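PDB 2P62: hypothetical protein PH0156 from Pyrococcus horikoshii, which is of unknown function but belongs to the DUF3226 family of the Toprim-like clan, whose relatives include nucleic-acid-processing enzymes. Local coordinates for residues 152-163 and 208-218. Residues are numbered along the deposited sequence; the frame is centred on the assembly and turned at random.
Sequences LELSLAYLAKLD and YEKYIGIMIHR
Leu-152 opens the contact, its CD1 resting 4.3 Å from CE1 of the Tyr-208 ring. Glu-153 reaches the same tyrosine through a water that donates to OE1 and lies in the ring plane beside the phenol OH; that carboxylate also pairs with Lys-187. Leu-156 sets CG over the centre of the Tyr-208 ring, a CH-pi contact at 4.3 Å from the centroid. Long side chains bridge a wide gap: the axes of segments 152-162 and 208-218 stay 12.4 Å apart and point the same general way but cross at 40°, as helix 152-162, which follows strand 129-136 of the mixed sheet, packs on helix 204-218 in a family placed in the Toprim-like clan. Met-190 of helix 186-196 touches both Leu-156 and Tyr-208. Leu-159, with CG anti to the backbone N (chi1 177°), splits its branches: CD2 packs against Tyr-211 CE2 and Ile-212 CG1, while CD1 lies 3.7 Å from Met-215 SD. Just past the helix the contact turns polar at Asp-163. Asp-163 OD1 lies at the edge of the Tyr-211 ring and accepts from its OH and from Arg-218 NH2 (2.7 Å); Arg-218 NH1 reaches Asp-163 OD2 at 3.1 Å, an end-on, two-pronged salt bridge with carboxylate and guanidinium planes only 10° apart. An asparagine here would probably leave the Arg-218 charge without its mate and weaken the grip on the Tyr-211 hydroxyl. Met-215 CE lies 3.5 Å from Asp-163 OD1.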
ATOM      1  N   LEU A 152      -3.525  16.755  -0.833  1.00 29.33           N
ATOM      2  CA  LEU A 152      -3.668  15.941  -2.035  1.00 28.63           C
ATOM      3  C   LEU A 152      -5.054  15.317  -2.180  1.00 29.58           C
ATOM      4  O   LEU A 152      -5.618  15.287  -3.273  1.00 30.03           O
ATOM      5  CB  LEU A 152      -2.604  14.840  -2.031  1.00 27.39           C
ATOM      6  CG  LEU A 152      -2.291  14.003  -3.281  1.00 29.59           C
ATOM      7  CD1 LEU A 152      -2.814  12.604  -3.074  1.00 27.90           C
ATOM      8  CD2 LEU A 152      -2.851  14.640  -4.549  1.00 26.89           C
ATOM      9  N   GLU A 153      -5.614  14.841  -1.076  1.00 28.35           N
ATOM     10  CA  GLU A 153      -6.914  14.204  -1.131  1.00 28.07           C
ATOM     11  C   GLU A 153      -8.053  15.172  -1.466  1.00 29.49           C
ATOM     12  O   GLU A 153      -9.022  14.790  -2.124  1.00 28.12           O
ATOM     13  CB  GLU A 153      -7.174  13.472   0.184  1.00 28.03           C
ATOM     14  CG  GLU A 153      -6.302  12.223   0.371  1.00 29.62           C
ATOM     15  CD  GLU A 153      -4.846  12.507   0.765  1.00 30.48           C
ATOM     16  OE1 GLU A 153      -4.098  11.512   0.941  1.00 27.39           O
ATOM     17  OE2 GLU A 153      -4.447  13.694   0.908  1.00 27.88           O
ATOM     18  N   LEU A 154      -7.924  16.424  -1.028  1.00 29.40           N
ATOM     19  CA  LEU A 154      -8.934  17.438  -1.303  1.00 30.16           C
ATOM     20  C   LEU A 154      -9.034  17.644  -2.818  1.00 30.03           C
ATOM     21  O   LEU A 154     -10.124  17.763  -3.369  1.00 31.25           O
ATOM     22  CB  LEU A 154      -8.583  18.763  -0.611  1.00 32.36           C
ATOM     23  CG  LEU A 154      -9.767  19.746  -0.523  1.00 33.17           C
ATOM     24  CD1 LEU A 154     -10.830  19.128   0.366  1.00 32.22           C
ATOM     25  CD2 LEU A 154      -9.329  21.100   0.029  1.00 33.06           C
ATOM     26  N   SER A 155      -7.894  17.675  -3.492  1.00 30.56           N
ATOM     27  CA  SER A 155      -7.885  17.829  -4.942  1.00 31.08           C
ATOM     28  C   SER A 155      -8.496  16.585  -5.588  1.00 30.90           C
ATOM     29  O   SER A 155      -9.249  16.692  -6.554  1.00 30.94           O
ATOM     30  CB  SER A 155      -6.457  18.016  -5.450  1.00 30.96           C
ATOM     31  OG  SER A 155      -5.857  19.162  -4.879  1.00 33.75           O
ATOM     32  N   LEU A 156      -8.149  15.410  -5.062  1.00 30.55           N
ATOM     33  CA  LEU A 156      -8.674  14.138  -5.570  1.00 29.22           C
ATOM     34  C   LEU A 156     -10.187  14.118  -5.375  1.00 26.93           C
ATOM     35  O   LEU A 156     -10.927  13.615  -6.215  1.00 25.82           O
ATOM     36  CB  LEU A 156      -8.048  12.950  -4.817  1.00 31.64           C
ATOM     37  CG  LEU A 156      -6.857  12.173  -5.414  1.00 33.98           C
ATOM     38  CD1 LEU A 156      -7.304  11.453  -6.689  1.00 34.41           C
ATOM     39  CD2 LEU A 156      -5.710  13.103  -5.711  1.00 33.79           C
ATOM     40  N   ALA A 157     -10.640  14.666  -4.255  1.00 24.95           N
ATOM     41  CA  ALA A 157     -12.064  14.725  -3.967  1.00 25.24           C
ATOM     42  C   ALA A 157     -12.747  15.645  -4.982  1.00 26.63           C
ATOM     43  O   ALA A 157     -13.892  15.407  -5.371  1.00 25.48           O
ATOM     44  CB  ALA A 157     -12.294  15.243  -2.551  1.00 21.86           C
ATOM     45  N   TYR A 158     -12.042  16.692  -5.415  1.00 26.64           N
ATOM     46  CA  TYR A 158     -12.605  17.634  -6.373  1.00 27.56           C
ATOM     47  C   TYR A 158     -12.730  16.994  -7.752  1.00 26.85           C
ATOM     48  O   TYR A 158     -13.683  17.258  -8.493  1.00 24.83           O
ATOM     49  CB  TYR A 158     -11.753  18.909  -6.434  1.00 29.52           C
ATOM     50  CG  TYR A 158     -12.365  20.003  -7.276  1.00 30.79           C
ATOM     51  CD1 TYR A 158     -11.993  20.172  -8.604  1.00 31.43           C
ATOM     52  CD2 TYR A 158     -13.340  20.849  -6.750  1.00 34.29           C
ATOM     53  CE1 TYR A 158     -12.572  21.154  -9.395  1.00 35.33           C
ATOM     54  CE2 TYR A 158     -13.931  21.840  -7.531  1.00 37.61           C
ATOM     55  CZ  TYR A 158     -13.539  21.986  -8.857  1.00 38.67           C
ATOM     56  OH  TYR A 158     -14.116  22.958  -9.643  1.00 42.29           O
ATOM     57  N   LEU A 159     -11.769  16.143  -8.088  1.00 27.28           N
ATOM     58  CA  LEU A 159     -11.804  15.443  -9.359  1.00 28.99           C
ATOM     59  C   LEU A 159     -13.004  14.492  -9.328  1.00 29.56           C
ATOM     60  O   LEU A 159     -13.722  14.356 -10.317  1.00 30.04           O
ATOM     61  CB  LEU A 159     -10.508  14.652  -9.570  1.00 29.21           C
ATOM     62  CG  LEU A 159     -10.429  13.796 -10.844  1.00 31.86           C
ATOM     63  CD1 LEU A 159     -10.587  14.670 -12.071  1.00 32.27           C
ATOM     64  CD2 LEU A 159      -9.099  13.062 -10.885  1.00 31.25           C
ATOM     65  N   ALA A 160     -13.223  13.844  -8.185  1.00 29.27           N
ATOM     66  CA  ALA A 160     -14.342  12.920  -8.033  1.00 31.29           C
ATOM     67  C   ALA A 160     -15.643  13.685  -8.238  1.00 32.22           C
ATOM     68  O   ALA A 160     -16.580  13.191  -8.868  1.00 33.29           O
ATOM     69  CB  ALA A 160     -14.318  12.270  -6.646  1.00 30.93           C
ATOM     70  N   LYS A 161     -15.692  14.895  -7.701  1.00 33.56           N
ATOM     71  CA  LYS A 161     -16.865  15.744  -7.842  1.00 34.25           C
ATOM     72  C   LYS A 161     -17.144  16.026  -9.322  1.00 33.47           C
ATOM     73  O   LYS A 161     -18.229  15.736  -9.820  1.00 34.41           O
ATOM     74  CB  LYS A 161     -16.652  17.058  -7.085  1.00 34.41           C
ATOM     75  CG  LYS A 161     -17.862  17.979  -7.070  1.00 35.88           C
ATOM     76  CD  LYS A 161     -17.644  19.114  -6.084  1.00 36.73           C
ATOM     77  CE  LYS A 161     -18.866  20.003  -5.958  1.00 36.25           C
ATOM     78  NZ  LYS A 161     -18.676  21.020  -4.887  1.00 36.92           N
ATOM     79  N   LEU A 162     -16.164  16.578 -10.029  1.00 34.48           N
ATOM     80  CA  LEU A 162     -16.346  16.883 -11.445  1.00 35.34           C
ATOM     81  C   LEU A 162     -16.803  15.671 -12.231  1.00 36.64           C
ATOM     82  O   LEU A 162     -17.565  15.792 -13.194  1.00 37.91           O
ATOM     83  CB  LEU A 162     -15.047  17.401 -12.055  1.00 35.84           C
ATOM     84  CG  LEU A 162     -14.448  18.646 -11.391  1.00 35.30           C
ATOM     85  CD1 LEU A 162     -13.307  19.177 -12.266  1.00 35.50           C
ATOM     86  CD2 LEU A 162     -15.516  19.707 -11.214  1.00 33.11           C
ATOM     87  N   ASP A 163     -16.335  14.502 -11.805  1.00 37.07           N
ATOM     88  CA  ASP A 163     -16.664  13.239 -12.453  1.00 36.33           C
ATOM     89  C   ASP A 163     -18.085  12.796 -12.079  1.00 37.24           C
ATOM     90  O   ASP A 163     -18.579  11.782 -12.571  1.00 37.16           O
ATOM     91  CB  ASP A 163     -15.644  12.179 -12.023  1.00 36.01           C
ATOM     92  CG  ASP A 163     -15.598  10.984 -12.958  1.00 34.19           C
ATOM     93  OD1 ASP A 163     -14.978   9.981 -12.579  1.00 33.82           O
ATOM     94  OD2 ASP A 163     -16.162  11.035 -14.068  1.00 37.90           O
ATOM     95  N   TYR A 208      -5.421   5.787  -7.412  1.00 24.89           N
ATOM     96  CA  TYR A 208      -5.215   7.065  -8.090  1.00 25.44           C
ATOM     97  C   TYR A 208      -4.672   6.844  -9.507  1.00 25.85           C
ATOM     98  O   TYR A 208      -5.152   7.466 -10.464  1.00 26.08           O
ATOM     99  CB  TYR A 208      -4.280   7.950  -7.252  1.00 22.02           C
ATOM    100  CG  TYR A 208      -4.790   8.161  -5.838  1.00 20.01           C
ATOM    101  CD1 TYR A 208      -3.922   8.522  -4.809  1.00 20.10           C
ATOM    102  CD2 TYR A 208      -6.139   7.945  -5.517  1.00 21.58           C
ATOM    103  CE1 TYR A 208      -4.381   8.656  -3.496  1.00 19.42           C
ATOM    104  CE2 TYR A 208      -6.609   8.078  -4.202  1.00 18.72           C
ATOM    105  CZ  TYR A 208      -5.721   8.428  -3.199  1.00 19.67           C
ATOM    106  OH  TYR A 208      -6.129   8.520  -1.887  1.00 17.63           O
ATOM    107  N   GLU A 209      -3.685   5.955  -9.632  1.00 25.69           N
ATOM    108  CA  GLU A 209      -3.085   5.613 -10.926  1.00 28.37           C
ATOM    109  C   GLU A 209      -4.148   5.042 -11.856  1.00 28.55           C
ATOM    110  O   GLU A 209      -4.277   5.463 -13.005  1.00 29.96           O
ATOM    111  CB  GLU A 209      -1.970   4.563 -10.765  1.00 28.73           C
ATOM    112  CG  GLU A 209      -0.674   5.080 -10.140  1.00 34.24           C
ATOM    113  CD  GLU A 209       0.412   4.009 -10.015  1.00 35.60           C
ATOM    114  OE1 GLU A 209       0.796   3.418 -11.050  1.00 36.30           O
ATOM    115  OE2 GLU A 209       0.876   3.761  -8.879  1.00 34.81           O
ATOM    116  N   LYS A 210      -4.908   4.078 -11.350  1.00 27.64           N
ATOM    117  CA  LYS A 210      -5.952   3.446 -12.141  1.00 28.16           C
ATOM    118  C   LYS A 210      -7.034   4.447 -12.547  1.00 28.08           C
ATOM    119  O   LYS A 210      -7.302   4.634 -13.732  1.00 29.00           O
ATOM    120  CB  LYS A 210      -6.585   2.297 -11.358  1.00 25.91           C
ATOM    121  CG  LYS A 210      -7.588   1.506 -12.163  1.00 27.15           C
ATOM    122  CD  LYS A 210      -8.264   0.444 -11.327  1.00 27.85           C
ATOM    123  CE  LYS A 210      -9.342  -0.275 -12.134  1.00 28.67           C
ATOM    124  NZ  LYS A 210     -10.282  -1.006 -11.229  1.00 29.95           N
ATOM    125  N   TYR A 211      -7.643   5.088 -11.555  1.00 27.97           N
ATOM    126  CA  TYR A 211      -8.703   6.067 -11.784  1.00 28.34           C
ATOM    127  C   TYR A 211      -8.296   7.182 -12.752  1.00 29.11           C
ATOM    128  O   TYR A 211      -9.040   7.524 -13.677  1.00 28.26           O
ATOM    129  CB  TYR A 211      -9.138   6.668 -10.445  1.00 29.00           C
ATOM    130  CG  TYR A 211     -10.267   7.671 -10.542  1.00 30.83           C
ATOM    131  CD1 TYR A 211     -11.458   7.355 -11.202  1.00 29.63           C
ATOM    132  CD2 TYR A 211     -10.156   8.930  -9.943  1.00 30.25           C
ATOM    133  CE1 TYR A 211     -12.514   8.268 -11.263  1.00 28.98           C
ATOM    134  CE2 TYR A 211     -11.203   9.846  -9.997  1.00 30.01           C
ATOM    135  CZ  TYR A 211     -12.380   9.506 -10.661  1.00 29.09           C
ATOM    136  OH  TYR A 211     -13.412  10.411 -10.724  1.00 28.17           O
ATOM    137  N   ILE A 212      -7.113   7.748 -12.558  1.00 28.39           N
ATOM    138  CA  ILE A 212      -6.680   8.817 -13.443  1.00 28.02           C
ATOM    139  C   ILE A 212      -6.274   8.267 -14.805  1.00 28.53           C
ATOM    140  O   ILE A 212      -6.598   8.849 -15.840  1.00 28.32           O
ATOM    141  CB  ILE A 212      -5.516   9.605 -12.816  1.00 28.05           C
ATOM    142  CG1 ILE A 212      -6.017  10.303 -11.545  1.00 27.04           C
ATOM    143  CG2 ILE A 212      -4.940  10.598 -13.830  1.00 25.94           C
ATOM    144  CD1 ILE A 212      -4.993  11.182 -10.855  1.00 26.29           C
ATOM    145  N   GLY A 213      -5.579   7.134 -14.796  1.00 30.28           N
ATOM    146  CA  GLY A 213      -5.137   6.516 -16.034  1.00 30.12           C
ATOM    147  C   GLY A 213      -6.285   6.192 -16.967  1.00 31.92           C
ATOM    148  O   GLY A 213      -6.185   6.349 -18.182  1.00 33.65           O
ATOM    149  N   ILE A 214      -7.387   5.728 -16.399  1.00 32.17           N
ATOM    150  CA  ILE A 214      -8.545   5.405 -17.205  1.00 33.86           C
ATOM    151  C   ILE A 214      -9.238   6.680 -17.703  1.00 34.84           C
ATOM    152  O   ILE A 214      -9.653   6.742 -18.859  1.00 36.49           O
ATOM    153  CB  ILE A 214      -9.525   4.535 -16.404  1.00 33.93           C
ATOM    154  CG1 ILE A 214      -8.911   3.147 -16.196  1.00 34.21           C
ATOM    155  CG2 ILE A 214     -10.858   4.443 -17.121  1.00 33.49           C
ATOM    156  CD1 ILE A 214      -9.737   2.225 -15.310  1.00 36.86           C
ATOM    157  N   MET A 215      -9.348   7.689 -16.836  1.00 34.87           N
ATOM    158  CA  MET A 215      -9.990   8.955 -17.193  1.00 36.33           C
ATOM    159  C   MET A 215      -9.317   9.560 -18.408  1.00 38.28           C
ATOM    160  O   MET A 215      -9.976  10.107 -19.287  1.00 38.42           O
ATOM    161  CB  MET A 215      -9.923   9.964 -16.036  1.00 35.59           C
ATOM    162  CG  MET A 215     -10.627  11.296 -16.344  1.00 34.31           C
ATOM    163  SD  MET A 215     -10.836  12.385 -14.916  1.00 28.22           S
ATOM    164  CE  MET A 215     -12.210  11.539 -14.143  1.00 32.46           C
ATOM    165  N   ILE A 216      -7.994   9.463 -18.446  1.00 40.64           N
ATOM    166  CA  ILE A 216      -7.229  10.002 -19.555  1.00 41.90           C
ATOM    167  C   ILE A 216      -7.714   9.385 -20.861  1.00 43.82           C
ATOM    168  O   ILE A 216      -7.606   9.995 -21.924  1.00 44.99           O
ATOM    169  CB  ILE A 216      -5.730   9.726 -19.352  1.00 39.76           C
ATOM    170  CG1 ILE A 216      -5.246  10.488 -18.118  1.00 40.38           C
ATOM    171  CG2 ILE A 216      -4.943  10.148 -20.575  1.00 39.00           C
ATOM    172  CD1 ILE A 216      -3.767  10.372 -17.861  1.00 41.23           C
ATOM    173  N   HIS A 217      -8.273   8.184 -20.765  1.00 45.36           N
ATOM    174  CA  HIS A 217      -8.788   7.483 -21.927  1.00 48.40           C
ATOM    175  C   HIS A 217     -10.278   7.713 -22.184  1.00 48.71           C
ATOM    176  O   HIS A 217     -10.685   7.815 -23.336  1.00 49.52           O
ATOM    177  CB  HIS A 217      -8.514   5.984 -21.797  1.00 51.42           C
ATOM    178  CG  HIS A 217      -7.105   5.595 -22.127  1.00 55.27           C
ATOM    179  ND1 HIS A 217      -6.495   4.478 -21.595  1.00 55.68           N
ATOM    180  CD2 HIS A 217      -6.195   6.160 -22.957  1.00 56.84           C
ATOM    181  CE1 HIS A 217      -5.270   4.374 -22.081  1.00 56.74           C
ATOM    182  NE2 HIS A 217      -5.063   5.382 -22.909  1.00 57.58           N
ATOM    183  N   ARG A 218     -11.095   7.803 -21.135  1.00 48.78           N
ATOM    184  CA  ARG A 218     -12.532   8.004 -21.336  1.00 48.11           C
ATOM    185  C   ARG A 218     -12.978   9.457 -21.416  1.00 47.49           C
ATOM    186  O   ARG A 218     -13.934   9.771 -22.132  1.00 47.13           O
ATOM    187  CB  ARG A 218     -13.353   7.292 -20.249  1.00 48.55           C
ATOM    188  CG  ARG A 218     -13.198   7.838 -18.835  1.00 49.33           C
ATOM    189  CD  ARG A 218     -14.151   7.125 -17.870  1.00 48.93           C
ATOM    190  NE  ARG A 218     -13.817   7.355 -16.463  1.00 47.98           N
ATOM    191  CZ  ARG A 218     -14.181   8.423 -15.757  1.00 46.76           C
ATOM    192  NH1 ARG A 218     -14.907   9.382 -16.312  1.00 45.83           N
ATOM    193  NH2 ARG A 218     -13.803   8.534 -14.489  1.00 45.53           N
TER
HETATM  194  O   HOH W   1      -4.861   8.773   0.225  1.00 28.47           O